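Local coordinates for D-hydantoinase (Ralstonia pickettii, PDB 1NFG), which is a two-zinc amidohydrolase that probably catalyses the stereospecific hydrolysis of the cyclic amide bond of D-hydantoin derivatives, at residues A[48-53]-A[346-351]; A[126-131]-A[157-162]; A[134-139]-A[168-173]; A[365-370]-A[374-379]; A[431-434]-A[440-443]. All coordinates share one frame; numbering follows the deposited sequence.

Interaction 1 (A[48-53]-A[346-351]); sequences YVFPGG and MVYQGV
Tyr348 swings its CG anti to the backbone N (chi1 -177°), which sends its phenol from helix 343-352 toward strand 48-58, while Tyr48 sets its CG beside its own N (chi1 -69°) and brings its ring to meet it. The two side chains cross at about a right angle: Tyr348 OH comes to the edge of the Tyr48 ring, near its plane, 3.6 Å from Tyr48 CE2. A water joins the two phenols, 3.2 Å from Tyr48 OH and 3.3 Å from Tyr348 OH. Nearby, Phe50 presents its edge, with its CZ 4.2 Å from Tyr348 CE1. Within each segment, Tyr48 CB lies over the outer part of one Phe50 face, and Val351 CG2 does the same for Tyr348. Phe361 meets the Tyr348 ring edge-to-face, and Trp393 touches both Phe50 and Tyr348. The aromatic cluster thus joins the start of strand 48-58, where the beta-rich part of the molecule leads into the TIM barrel, to helices 343-352 and 358-372. Across the two segments the chemistry is apolar except at the hydroxyl end, where the water lets two phenols share a polar link without bonding directly to each other.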
# COMPACT_ATOMS: atom_id res chain seq x y z
N TYR A 48 -39.83 -14.43 -5.09
CA TYR A 48 -39.32 -13.07 -5.12
C TYR A 48 -39.64 -12.46 -6.48
O TYR A 48 -39.66 -13.16 -7.50
CB TYR A 48 -37.80 -13.04 -4.92
CG TYR A 48 -37.31 -13.42 -3.53
CD1 TYR A 48 -37.80 -12.79 -2.39
CD2 TYR A 48 -36.30 -14.37 -3.37
CE1 TYR A 48 -37.30 -13.09 -1.13
CE2 TYR A 48 -35.79 -14.68 -2.11
CZ TYR A 48 -36.29 -14.03 -1.00
OH TYR A 48 -35.77 -14.32 0.25
N VAL A 49 -39.90 -11.16 -6.50
CA VAL A 49 -40.19 -10.46 -7.74
C VAL A 49 -38.99 -9.53 -7.93
O VAL A 49 -38.98 -8.41 -7.41
CB VAL A 49 -41.47 -9.61 -7.62
CG1 VAL A 49 -41.74 -8.86 -8.92
CG2 VAL A 49 -42.65 -10.50 -7.26
N PHE A 50 -37.99 -10.01 -8.67
CA PHE A 50 -36.76 -9.25 -8.93
C PHE A 50 -36.80 -8.49 -10.25
O PHE A 50 -37.55 -8.84 -11.17
CB PHE A 50 -35.55 -10.18 -9.05
CG PHE A 50 -35.14 -10.86 -7.79
CD1 PHE A 50 -34.98 -10.15 -6.60
CD2 PHE A 50 -34.81 -12.22 -7.81
CE1 PHE A 50 -34.48 -10.78 -5.45
CE2 PHE A 50 -34.31 -12.85 -6.67
CZ PHE A 50 -34.14 -12.13 -5.49
N PRO A 51 -35.99 -7.42 -10.36
CA PRO A 51 -35.96 -6.66 -11.62
C PRO A 51 -35.26 -7.63 -12.59
O PRO A 51 -34.52 -8.51 -12.15
CB PRO A 51 -35.07 -5.47 -11.27
CG PRO A 51 -35.35 -5.24 -9.84
CD PRO A 51 -35.37 -6.65 -9.27
N GLY A 52 -35.49 -7.49 -13.89
CA GLY A 52 -34.84 -8.40 -14.82
C GLY A 52 -33.32 -8.24 -14.86
O GLY A 52 -32.80 -7.13 -14.79
N GLY A 53 -32.61 -9.36 -14.98
CA GLY A 53 -31.16 -9.31 -15.04
C GLY A 53 -30.64 -8.47 -16.19
O GLY A 53 -31.27 -8.38 -17.24
N MET A 346 -25.94 -18.44 -10.32
CA MET A 346 -24.61 -18.53 -9.73
C MET A 346 -24.31 -17.39 -8.77
O MET A 346 -23.82 -17.61 -7.66
CB MET A 346 -23.56 -18.58 -10.84
CG MET A 346 -23.59 -19.85 -11.65
SD MET A 346 -23.23 -21.30 -10.63
CE MET A 346 -24.81 -21.80 -10.28
N VAL A 347 -24.60 -16.16 -9.17
CA VAL A 347 -24.36 -15.02 -8.31
C VAL A 347 -25.27 -15.11 -7.09
O VAL A 347 -24.87 -14.78 -5.97
CB VAL A 347 -24.61 -13.69 -9.04
CG1 VAL A 347 -24.59 -12.52 -8.06
CG2 VAL A 347 -23.56 -13.49 -10.13
N TYR A 348 -26.51 -15.57 -7.31
CA TYR A 348 -27.49 -15.70 -6.24
C TYR A 348 -27.03 -16.66 -5.14
O TYR A 348 -27.40 -16.50 -3.98
CB TYR A 348 -28.84 -16.18 -6.80
CG TYR A 348 -29.92 -16.27 -5.74
CD1 TYR A 348 -30.56 -15.12 -5.26
CD2 TYR A 348 -30.26 -17.50 -5.16
CE1 TYR A 348 -31.50 -15.19 -4.24
CE2 TYR A 348 -31.20 -17.58 -4.14
CZ TYR A 348 -31.81 -16.42 -3.68
OH TYR A 348 -32.70 -16.49 -2.64
N GLN A 349 -26.24 -17.66 -5.50
CA GLN A 349 -25.77 -18.60 -4.49
C GLN A 349 -24.97 -17.85 -3.43
O GLN A 349 -24.82 -18.32 -2.31
CB GLN A 349 -24.92 -19.70 -5.13
CG GLN A 349 -25.65 -20.49 -6.19
CD GLN A 349 -27.00 -21.00 -5.70
OE1 GLN A 349 -27.06 -21.87 -4.83
NE2 GLN A 349 -28.08 -20.46 -6.25
N GLY A 350 -24.46 -16.68 -3.81
CA GLY A 350 -23.68 -15.89 -2.88
C GLY A 350 -24.53 -15.33 -1.76
O GLY A 350 -24.04 -15.08 -0.66
N VAL A 351 -25.82 -15.13 -2.03
CA VAL A 351 -26.69 -14.60 -1.00
C VAL A 351 -27.02 -15.77 -0.07
O VAL A 351 -27.21 -15.59 1.12
CB VAL A 351 -27.99 -13.94 -1.58
CG1 VAL A 351 -27.81 -13.62 -3.05
CG2 VAL A 351 -29.19 -14.83 -1.35
O HOH W 1 -32.65 -15.13 0.36

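Interaction 2 (A[126-131]-A[157-162]); sequences LDPTDS and NMIDDV
Leu126 and Asn157 stand at the closest approach of the two backbones, their CA atoms 5.1 Å apart. Leu126 CB packs against the main chain of Asn157, 3.8 Å from Asn157 O, and its CD2 methyl reaches the Asn157 amide group, 4.1 Å from Asn157 CG. The leucine holds CG between its backbone N and carbonyl carbon (chi1 45°); this torsion, with chi2 near 65°, brings CD2 to the asparagine. Two residues on, Ile159 uses its CG2 branch alone: this methyl touches both Leu126 CA (4.2 Å) and Pro128 CD (4.1 Å). No hydrogen bond crosses between the segments. The touching residues lie in loops that lead into helices 130-135 and 161-174 of the TIM barrel of the amidohydrolase family, the first of them following strand 118-124. The contact lies near the metal centre: the Asn157 side chain is about 8 Å from a bound zinc ion and about 4 Å from the side chain of Tyr153, a substrate-binding residue by similarity. Further out, Gln94 OE1 accepts a bond from Leu126 N, and Asp127 OD2 takes one from Gly97 N. Asp160, at the N-cap of helix 161-174, accepts the N-H of Thr163 through OD1, while Asp161 pairs with Arg221 and also bonds Asn184 of the second subunit.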
# COMPACT_ATOMS: atom_id res chain seq x y z
N LEU A 126 -10.88 -1.67 -32.85
CA LEU A 126 -9.62 -2.39 -33.02
C LEU A 126 -8.82 -1.95 -34.25
O LEU A 126 -7.81 -2.57 -34.60
CB LEU A 126 -9.88 -3.90 -33.05
CG LEU A 126 -11.04 -4.44 -33.90
CD1 LEU A 126 -10.79 -4.18 -35.38
CD2 LEU A 126 -11.18 -5.93 -33.63
N ASP A 127 -9.26 -0.87 -34.90
CA ASP A 127 -8.57 -0.34 -36.07
C ASP A 127 -8.76 1.17 -36.03
O ASP A 127 -9.51 1.75 -36.82
CB ASP A 127 -9.16 -0.93 -37.36
CG ASP A 127 -8.43 -0.47 -38.61
OD1 ASP A 127 -7.22 -0.16 -38.51
OD2 ASP A 127 -9.05 -0.43 -39.69
N PRO A 128 -8.06 1.83 -35.09
CA PRO A 128 -8.05 3.27 -34.79
C PRO A 128 -7.68 4.23 -35.90
O PRO A 128 -6.78 5.05 -35.74
CB PRO A 128 -7.08 3.35 -33.62
CG PRO A 128 -6.09 2.32 -33.97
CD PRO A 128 -6.96 1.16 -34.37
N THR A 129 -8.38 4.13 -37.03
CA THR A 129 -8.11 5.02 -38.15
C THR A 129 -8.54 6.43 -37.78
O THR A 129 -9.42 6.60 -36.93
CB THR A 129 -8.90 4.59 -39.39
OG1 THR A 129 -8.40 3.34 -39.86
CG2 THR A 129 -8.78 5.64 -40.49
N ASP A 130 -7.93 7.43 -38.39
CA ASP A 130 -8.30 8.81 -38.11
C ASP A 130 -9.81 8.97 -38.25
O ASP A 130 -10.46 9.56 -37.39
CB ASP A 130 -7.59 9.75 -39.08
CG ASP A 130 -6.16 10.04 -38.67
OD1 ASP A 130 -5.48 9.10 -38.21
OD2 ASP A 130 -5.72 11.20 -38.81
N SER A 131 -10.36 8.43 -39.33
CA SER A 131 -11.79 8.53 -39.56
C SER A 131 -12.56 7.72 -38.52
O SER A 131 -13.55 8.21 -37.97
CB SER A 131 -12.16 8.04 -40.98
OG SER A 131 -11.76 6.70 -41.19
N ASN A 157 -6.82 -7.71 -31.83
CA ASN A 157 -7.60 -6.69 -31.14
C ASN A 157 -6.74 -5.60 -30.52
O ASN A 157 -7.19 -4.47 -30.36
CB ASN A 157 -8.42 -7.33 -30.01
CG ASN A 157 -9.64 -8.07 -30.51
OD1 ASN A 157 -9.54 -9.01 -31.29
ND2 ASN A 157 -10.81 -7.65 -30.04
N MET A 158 -5.51 -5.94 -30.17
CA MET A 158 -4.60 -5.01 -29.51
C MET A 158 -4.35 -3.65 -30.15
O MET A 158 -4.05 -3.54 -31.34
CB MET A 158 -3.24 -5.68 -29.26
CG MET A 158 -2.29 -4.83 -28.39
SD MET A 158 -0.68 -5.58 -27.96
CE MET A 158 -1.10 -7.31 -27.90
N ILE A 159 -4.48 -2.61 -29.33
CA ILE A 159 -4.22 -1.25 -29.74
C ILE A 159 -3.17 -0.75 -28.74
O ILE A 159 -2.86 -1.45 -27.78
CB ILE A 159 -5.51 -0.38 -29.70
CG1 ILE A 159 -6.18 -0.46 -28.32
CG2 ILE A 159 -6.47 -0.86 -30.78
CD1 ILE A 159 -5.68 0.57 -27.32
N ASP A 160 -2.63 0.45 -28.94
CA ASP A 160 -1.59 0.95 -28.05
C ASP A 160 -2.03 2.12 -27.16
O ASP A 160 -3.16 2.59 -27.25
CB ASP A 160 -0.39 1.38 -28.89
CG ASP A 160 -0.75 2.39 -29.96
OD1 ASP A 160 -1.25 3.49 -29.61
OD2 ASP A 160 -0.56 2.10 -31.15
N ASP A 161 -1.11 2.60 -26.32
CA ASP A 161 -1.40 3.70 -25.42
C ASP A 161 -1.83 4.94 -26.20
O ASP A 161 -2.68 5.70 -25.74
CB ASP A 161 -0.17 4.03 -24.55
CG ASP A 161 0.27 2.86 -23.67
OD1 ASP A 161 -0.48 1.87 -23.54
OD2 ASP A 161 1.38 2.94 -23.10
N VAL A 162 -1.24 5.14 -27.38
CA VAL A 162 -1.58 6.29 -28.22
C VAL A 162 -3.06 6.21 -28.58
O VAL A 162 -3.78 7.21 -28.54
CB VAL A 162 -0.76 6.31 -29.53
CG1 VAL A 162 -1.19 7.49 -30.40
CG2 VAL A 162 0.72 6.39 -29.22

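Interaction 3 (A[134-139]-A[168-173]); sequences EELEVL and LDKAVK
Lys170 NZ is held by two carboxylates at once, donating to Glu134 OE2 at 2.7 Å and to Glu137 OE2, also at 2.7 Å. Both are salt bridges, and together they form a small network with the lysine at its centre. The two acceptors are used differently. Glu134 OE2 is met from above its carboxylate plane, 39° out of it, whereas Glu137 OE2 is approached on its anti side, 24° out of plane. The lysine side chain bends at chi2 (-58°) and is extended beyond, crossing each glutamate at about a right angle. Its aliphatic root serves a separate purpose: Lys170 CB lies 3.8 Å from Leu136 CD1, so one residue supplies both an apolar and a charged contact. Two acids sharing one ammonium would be expected to leave a net negative charge, which Lys173 may partly offset, since its NZ lies 6.0 Å from Glu137 OE2. Lys173 NZ has its own ion pair within the helix, 3.1 Å from Asp169 OD1, and Asp169 OD2 is bonded by Tyr190 OH of the second subunit. In the backbone, Glu135 O accepts from both Val138 N and Leu139 N. The Glu135 carboxylate receives Leu100 N and Ala101 N at the start of helix 100-111. Leu136 also packs on Leu100 of that helix, while Leu168 and Ala171 of helix 161-174 rest on Val178 of strand 178-180.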
# COMPACT_ATOMS: atom_id res chain seq x y z
N GLU A 134 -12.80 9.43 -35.42
CA GLU A 134 -13.67 10.57 -35.57
C GLU A 134 -15.14 10.13 -35.48
O GLU A 134 -16.03 10.94 -35.19
CB GLU A 134 -13.37 11.28 -36.89
CG GLU A 134 -13.33 12.80 -36.78
CD GLU A 134 -12.50 13.30 -35.60
OE1 GLU A 134 -11.38 12.78 -35.38
OE2 GLU A 134 -12.97 14.21 -34.89
N GLU A 135 -15.39 8.84 -35.73
CA GLU A 135 -16.75 8.31 -35.66
C GLU A 135 -17.26 8.27 -34.22
O GLU A 135 -18.47 8.26 -33.97
CB GLU A 135 -16.82 6.88 -36.23
CG GLU A 135 -16.79 6.76 -37.74
CD GLU A 135 -17.06 5.34 -38.21
OE1 GLU A 135 -18.25 4.93 -38.29
OE2 GLU A 135 -16.08 4.62 -38.51
N LEU A 136 -16.33 8.23 -33.26
CA LEU A 136 -16.71 8.20 -31.86
C LEU A 136 -17.46 9.48 -31.50
O LEU A 136 -18.06 9.58 -30.43
CB LEU A 136 -15.47 8.05 -30.98
CG LEU A 136 -14.66 6.77 -31.21
CD1 LEU A 136 -13.40 6.83 -30.37
CD2 LEU A 136 -15.49 5.53 -30.86
N GLU A 137 -17.43 10.45 -32.40
CA GLU A 137 -18.13 11.71 -32.18
C GLU A 137 -19.58 11.54 -32.63
O GLU A 137 -20.42 12.40 -32.37
CB GLU A 137 -17.47 12.84 -32.99
CG GLU A 137 -16.06 13.17 -32.54
CD GLU A 137 -15.98 14.45 -31.73
OE1 GLU A 137 -16.98 14.80 -31.07
OE2 GLU A 137 -14.92 15.10 -31.75
N VAL A 138 -19.85 10.42 -33.29
CA VAL A 138 -21.18 10.14 -33.81
C VAL A 138 -21.96 9.04 -33.10
O VAL A 138 -23.11 9.25 -32.72
CB VAL A 138 -21.10 9.78 -35.32
CG1 VAL A 138 -22.47 9.40 -35.85
CG2 VAL A 138 -20.52 10.95 -36.10
N LEU A 139 -21.35 7.88 -32.92
CA LEU A 139 -22.01 6.75 -32.27
C LEU A 139 -22.80 7.09 -31.00
O LEU A 139 -23.90 6.57 -30.81
CB LEU A 139 -21.00 5.64 -31.96
CG LEU A 139 -20.95 4.51 -32.99
CD1 LEU A 139 -20.56 5.07 -34.34
CD2 LEU A 139 -19.96 3.45 -32.55
N LEU A 168 -9.78 7.68 -24.96
CA LEU A 168 -10.15 8.31 -23.69
C LEU A 168 -10.53 9.76 -23.95
O LEU A 168 -11.48 10.28 -23.37
CB LEU A 168 -8.99 8.28 -22.68
CG LEU A 168 -8.85 7.22 -21.57
CD1 LEU A 168 -10.19 6.56 -21.30
CD2 LEU A 168 -7.82 6.19 -21.95
N ASP A 169 -9.78 10.40 -24.84
CA ASP A 169 -10.03 11.80 -25.16
C ASP A 169 -11.37 12.02 -25.87
O ASP A 169 -12.09 12.96 -25.55
CB ASP A 169 -8.87 12.34 -26.00
CG ASP A 169 -8.97 13.83 -26.22
OD1 ASP A 169 -9.70 14.24 -27.14
OD2 ASP A 169 -8.33 14.59 -25.46
N LYS A 170 -11.70 11.15 -26.82
CA LYS A 170 -12.96 11.25 -27.55
C LYS A 170 -14.15 10.99 -26.62
O LYS A 170 -15.19 11.63 -26.73
CB LYS A 170 -12.99 10.26 -28.71
CG LYS A 170 -12.27 10.72 -29.96
CD LYS A 170 -12.85 12.03 -30.47
CE LYS A 170 -12.24 12.44 -31.80
NZ LYS A 170 -12.64 13.82 -32.20
N ALA A 171 -13.98 10.03 -25.71
CA ALA A 171 -15.02 9.68 -24.75
C ALA A 171 -15.36 10.88 -23.86
O ALA A 171 -16.53 11.13 -23.56
CB ALA A 171 -14.59 8.51 -23.92
N VAL A 172 -14.33 11.61 -23.42
CA VAL A 172 -14.57 12.76 -22.57
C VAL A 172 -15.35 13.83 -23.33
O VAL A 172 -16.23 14.49 -22.78
CB VAL A 172 -13.25 13.38 -22.06
CG1 VAL A 172 -13.49 14.77 -21.51
CG2 VAL A 172 -12.67 12.50 -20.97
N LYS A 173 -15.03 14.01 -24.61
CA LYS A 173 -15.70 15.02 -25.41
C LYS A 173 -17.14 14.65 -25.75
O LYS A 173 -18.00 15.53 -25.82
CB LYS A 173 -14.90 15.29 -26.69
CG LYS A 173 -13.56 15.94 -26.37
CD LYS A 173 -12.65 16.12 -27.59
CE LYS A 173 -11.36 16.82 -27.16
NZ LYS A 173 -10.42 17.07 -28.29

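Interaction 4 (A[365-370]-A[374-379]); sequences VATRPA and GMFPQK
Ala370 O accepts the N-H of Met375 at 2.9 Å, a nearly straight bond (166° at the hydrogen). This is the outer bond of a Schellman motif that ends helix 358-372. Gly374, with positive phi, is its C-prime residue and gives its N-H to Lys371 O. The chain then folds back along the helix, and Lys379 N bonds Met375 O at 2.7 Å inside the returning loop. Ala370 is the hub of the packing: its methyl CB faces Lys379 O at 3.7 Å and Phe376 CB at 4.3 Å. Phe376, with CG anti to its backbone N (chi1 176°), directs its ring along the helix toward Thr367, whose methyl approaches it obliquely. One face of that ring is covered at its centre by CB of Pro377, which follows a cis peptide bond. Thr367 keeps its hydroxyl for Gly380 O. The ammonium of Lys379 leads away from the helix to salt bridges with Asp389, Asp387 and Asp118, so the loop is tied to other parts of the chain through its charged end. Ala370, Met375 and Lys379 all rest on Ile54 of strand 48-58, placing the turn against the barrel, and Asp14 and Gly15 of the third subunit pack on Thr367 and Phe376. A bend at Met375 chi3 (-81°) turns its methyl back to the helix, with Met375 CE 4.0 Å from Ala370 CA.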
# COMPACT_ATOMS: atom_id res chain seq x y z
N VAL A 365 -26.55 -7.61 -10.01
CA VAL A 365 -27.12 -8.34 -11.13
C VAL A 365 -27.95 -7.50 -12.11
O VAL A 365 -28.13 -7.90 -13.26
CB VAL A 365 -27.94 -9.53 -10.56
CG1 VAL A 365 -29.21 -9.74 -11.33
CG2 VAL A 365 -27.09 -10.77 -10.57
N ALA A 366 -28.42 -6.34 -11.67
CA ALA A 366 -29.24 -5.52 -12.56
C ALA A 366 -29.27 -4.01 -12.37
O ALA A 366 -29.04 -3.26 -13.32
CB ALA A 366 -30.67 -6.05 -12.53
N THR A 367 -29.53 -3.54 -11.15
CA THR A 367 -29.64 -2.10 -10.92
C THR A 367 -28.39 -1.26 -11.12
O THR A 367 -28.45 -0.20 -11.75
CB THR A 367 -30.21 -1.81 -9.52
OG1 THR A 367 -31.41 -2.56 -9.33
CG2 THR A 367 -30.55 -0.33 -9.38
N ARG A 368 -27.26 -1.71 -10.59
CA ARG A 368 -26.04 -0.92 -10.74
C ARG A 368 -25.56 -0.83 -12.19
O ARG A 368 -25.17 0.25 -12.65
CB ARG A 368 -24.94 -1.46 -9.82
CG ARG A 368 -23.87 -0.44 -9.48
CD ARG A 368 -22.95 -0.93 -8.37
NE ARG A 368 -21.88 0.02 -8.10
CZ ARG A 368 -20.94 -0.14 -7.17
NH1 ARG A 368 -20.94 -1.21 -6.39
NH2 ARG A 368 -19.99 0.77 -7.02
N PRO A 369 -25.59 -1.95 -12.95
CA PRO A 369 -25.16 -1.97 -14.35
C PRO A 369 -25.99 -0.99 -15.17
O PRO A 369 -25.47 -0.19 -15.96
CB PRO A 369 -25.43 -3.40 -14.79
CG PRO A 369 -25.31 -4.18 -13.52
CD PRO A 369 -25.98 -3.30 -12.50
N ALA A 370 -27.31 -1.07 -14.96
CA ALA A 370 -28.25 -0.20 -15.64
C ALA A 370 -27.88 1.25 -15.41
O ALA A 370 -27.91 2.07 -16.32
CB ALA A 370 -29.66 -0.47 -15.13
N GLY A 374 -26.21 3.89 -18.62
CA GLY A 374 -27.33 4.72 -19.05
C GLY A 374 -28.64 4.11 -19.48
O GLY A 374 -29.16 4.46 -20.54
N MET A 375 -29.20 3.22 -18.67
CA MET A 375 -30.47 2.58 -18.98
C MET A 375 -31.41 2.68 -17.78
O MET A 375 -32.49 2.09 -17.77
CB MET A 375 -30.26 1.11 -19.31
CG MET A 375 -29.29 0.85 -20.43
SD MET A 375 -29.15 -0.91 -20.76
CE MET A 375 -28.02 -1.42 -19.47
N PHE A 376 -30.98 3.44 -16.77
CA PHE A 376 -31.73 3.62 -15.53
C PHE A 376 -32.46 4.95 -15.58
O PHE A 376 -31.90 5.95 -16.03
CB PHE A 376 -30.74 3.57 -14.35
CG PHE A 376 -31.35 3.83 -13.01
CD1 PHE A 376 -31.47 5.13 -12.52
CD2 PHE A 376 -31.79 2.77 -12.21
CE1 PHE A 376 -32.04 5.37 -11.25
CE2 PHE A 376 -32.35 3.00 -10.95
CZ PHE A 376 -32.47 4.31 -10.47
N PRO A 377 -33.71 5.00 -15.08
CA PRO A 377 -34.47 3.90 -14.48
C PRO A 377 -35.40 3.10 -15.39
O PRO A 377 -36.17 2.27 -14.90
CB PRO A 377 -35.23 4.60 -13.36
CG PRO A 377 -35.57 5.90 -13.99
CD PRO A 377 -34.29 6.31 -14.70
N GLN A 378 -35.34 3.33 -16.70
CA GLN A 378 -36.19 2.58 -17.63
C GLN A 378 -35.96 1.10 -17.37
O GLN A 378 -36.90 0.31 -17.34
CB GLN A 378 -35.85 2.88 -19.09
CG GLN A 378 -36.79 2.18 -20.08
CD GLN A 378 -36.33 2.24 -21.53
OE1 GLN A 378 -35.86 3.28 -22.00
NE2 GLN A 378 -36.49 1.14 -22.25
N LYS A 379 -34.70 0.73 -17.19
CA LYS A 379 -34.32 -0.64 -16.91
C LYS A 379 -33.64 -0.64 -15.54
O LYS A 379 -33.30 0.42 -15.02
CB LYS A 379 -33.34 -1.15 -17.97
CG LYS A 379 -33.86 -1.13 -19.39
CD LYS A 379 -34.89 -2.22 -19.64
CE LYS A 379 -35.33 -2.21 -21.09
NZ LYS A 379 -36.37 -3.23 -21.38

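Interaction 5 (A[431-434]-A[440-443]); sequences GKVI and YVGE
Tyr440 lays its ring beside Ile434 of strand 432-436, with Tyr440 CE1 4.2 Å from Ile434 CB and the carbonyl oxygen of Ile434 arriving obliquely to the ring. Its CG stands anti to the backbone N (chi1 -178°), which turns the ring back against its own chain, and Gly442 N comes to lie over the ring centre, 3.3 Å above the plane. Val441 extends its CG2 branch toward the strand: Val441 CG2 is 4.2 Å from Val433 CG1 and also close to the main chain of Ile434. Lys432 runs out fully extended and meets Glu443 obliquely, its NZ 3.3 Å from Glu443 CG rather than at the carboxylate, for Glu443 OE2 stays 4.9 Å from Lys432 NZ. Strand 432-436 and the short strand 439-440 form a beta hairpin, and 441-443 continue from it as a loop. The link here is the bond from Val441 N to Ile434 O, 2.7 Å long and nearly straight at the hydrogen (172°). Ile434 and Tyr440 also both touch helix 73-82. Asp446 completes the polar side, forming a salt bridge with Lys432 NZ and accepting Glu443 N. The lysine charge is thus met mainly by Asp446, with Glu443 probably adding a weaker, longer-range attraction, while backbone bonding and apolar contact join the two segments themselves.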
# COMPACT_ATOMS: atom_id res chain seq x y z
N GLY A 431 -43.56 -6.33 -19.94
CA GLY A 431 -44.93 -6.77 -19.82
C GLY A 431 -45.28 -8.13 -20.40
O GLY A 431 -46.20 -8.78 -19.91
N LYS A 432 -44.56 -8.57 -21.43
CA LYS A 432 -44.87 -9.86 -22.02
C LYS A 432 -44.18 -11.00 -21.29
O LYS A 432 -43.00 -10.91 -20.94
CB LYS A 432 -44.46 -9.89 -23.49
CG LYS A 432 -44.66 -11.25 -24.15
CD LYS A 432 -44.37 -11.22 -25.64
CE LYS A 432 -44.55 -12.60 -26.25
NZ LYS A 432 -44.34 -12.59 -27.72
N VAL A 433 -44.92 -12.08 -21.05
CA VAL A 433 -44.36 -13.25 -20.40
C VAL A 433 -43.58 -13.99 -21.48
O VAL A 433 -44.17 -14.45 -22.45
CB VAL A 433 -45.47 -14.18 -19.85
CG1 VAL A 433 -44.89 -15.51 -19.43
CG2 VAL A 433 -46.18 -13.51 -18.68
N ILE A 434 -42.26 -14.08 -21.32
CA ILE A 434 -41.46 -14.77 -22.32
C ILE A 434 -40.93 -16.11 -21.83
O ILE A 434 -40.49 -16.94 -22.61
CB ILE A 434 -40.30 -13.88 -22.84
CG1 ILE A 434 -39.36 -13.48 -21.70
CG2 ILE A 434 -40.89 -12.63 -23.51
CD1 ILE A 434 -38.23 -12.55 -22.13
N TYR A 440 -39.50 -21.47 -22.41
CA TYR A 440 -39.43 -20.28 -23.22
C TYR A 440 -40.71 -20.21 -24.05
O TYR A 440 -41.06 -21.16 -24.75
CB TYR A 440 -38.23 -20.31 -24.16
CG TYR A 440 -38.15 -19.04 -24.97
CD1 TYR A 440 -37.98 -17.82 -24.34
CD2 TYR A 440 -38.37 -19.04 -26.35
CE1 TYR A 440 -38.03 -16.62 -25.04
CE2 TYR A 440 -38.42 -17.84 -27.07
CZ TYR A 440 -38.25 -16.64 -26.40
OH TYR A 440 -38.30 -15.44 -27.08
N VAL A 441 -41.41 -19.08 -23.96
CA VAL A 441 -42.65 -18.92 -24.70
C VAL A 441 -42.72 -17.57 -25.40
O VAL A 441 -43.81 -17.02 -25.61
CB VAL A 441 -43.88 -19.06 -23.77
CG1 VAL A 441 -43.90 -20.46 -23.17
CG2 VAL A 441 -43.83 -17.99 -22.66
N GLY A 442 -41.56 -17.03 -25.77
CA GLY A 442 -41.51 -15.74 -26.44
C GLY A 442 -41.27 -15.87 -27.93
O GLY A 442 -41.29 -16.97 -28.49
N GLU A 443 -41.02 -14.73 -28.57
CA GLU A 443 -40.77 -14.66 -30.00
C GLU A 443 -39.44 -13.95 -30.24
O GLU A 443 -39.13 -12.96 -29.57
CB GLU A 443 -41.87 -13.84 -30.68
CG GLU A 443 -43.27 -14.29 -30.39
CD GLU A 443 -43.82 -15.19 -31.47
OE1 GLU A 443 -43.17 -16.22 -31.79
OE2 GLU A 443 -44.90 -14.86 -32.01

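From the N terminus, strand 48-58 opens interaction 1, which closes only at helix 343-352 and so spans most of the barrel sequence. Interactions 2 and 3 fall within that long loop. Their segments alternate along the chain, so the two cross, their centres about 13 Å apart: interaction 2 joins the loops leading into helices 130-135 and 161-174, and interaction 3 joins 134-139 to the second helix. They lie on the far side of the chain's centre from interaction 1. After interaction 1 has closed, interaction 4 shuts a short loop at the end of helix 358-372, touching interaction 1 where Ala366 packs on Gly52 and Gly53. Interaction 5 follows last, closing the hairpin after strand 419-429.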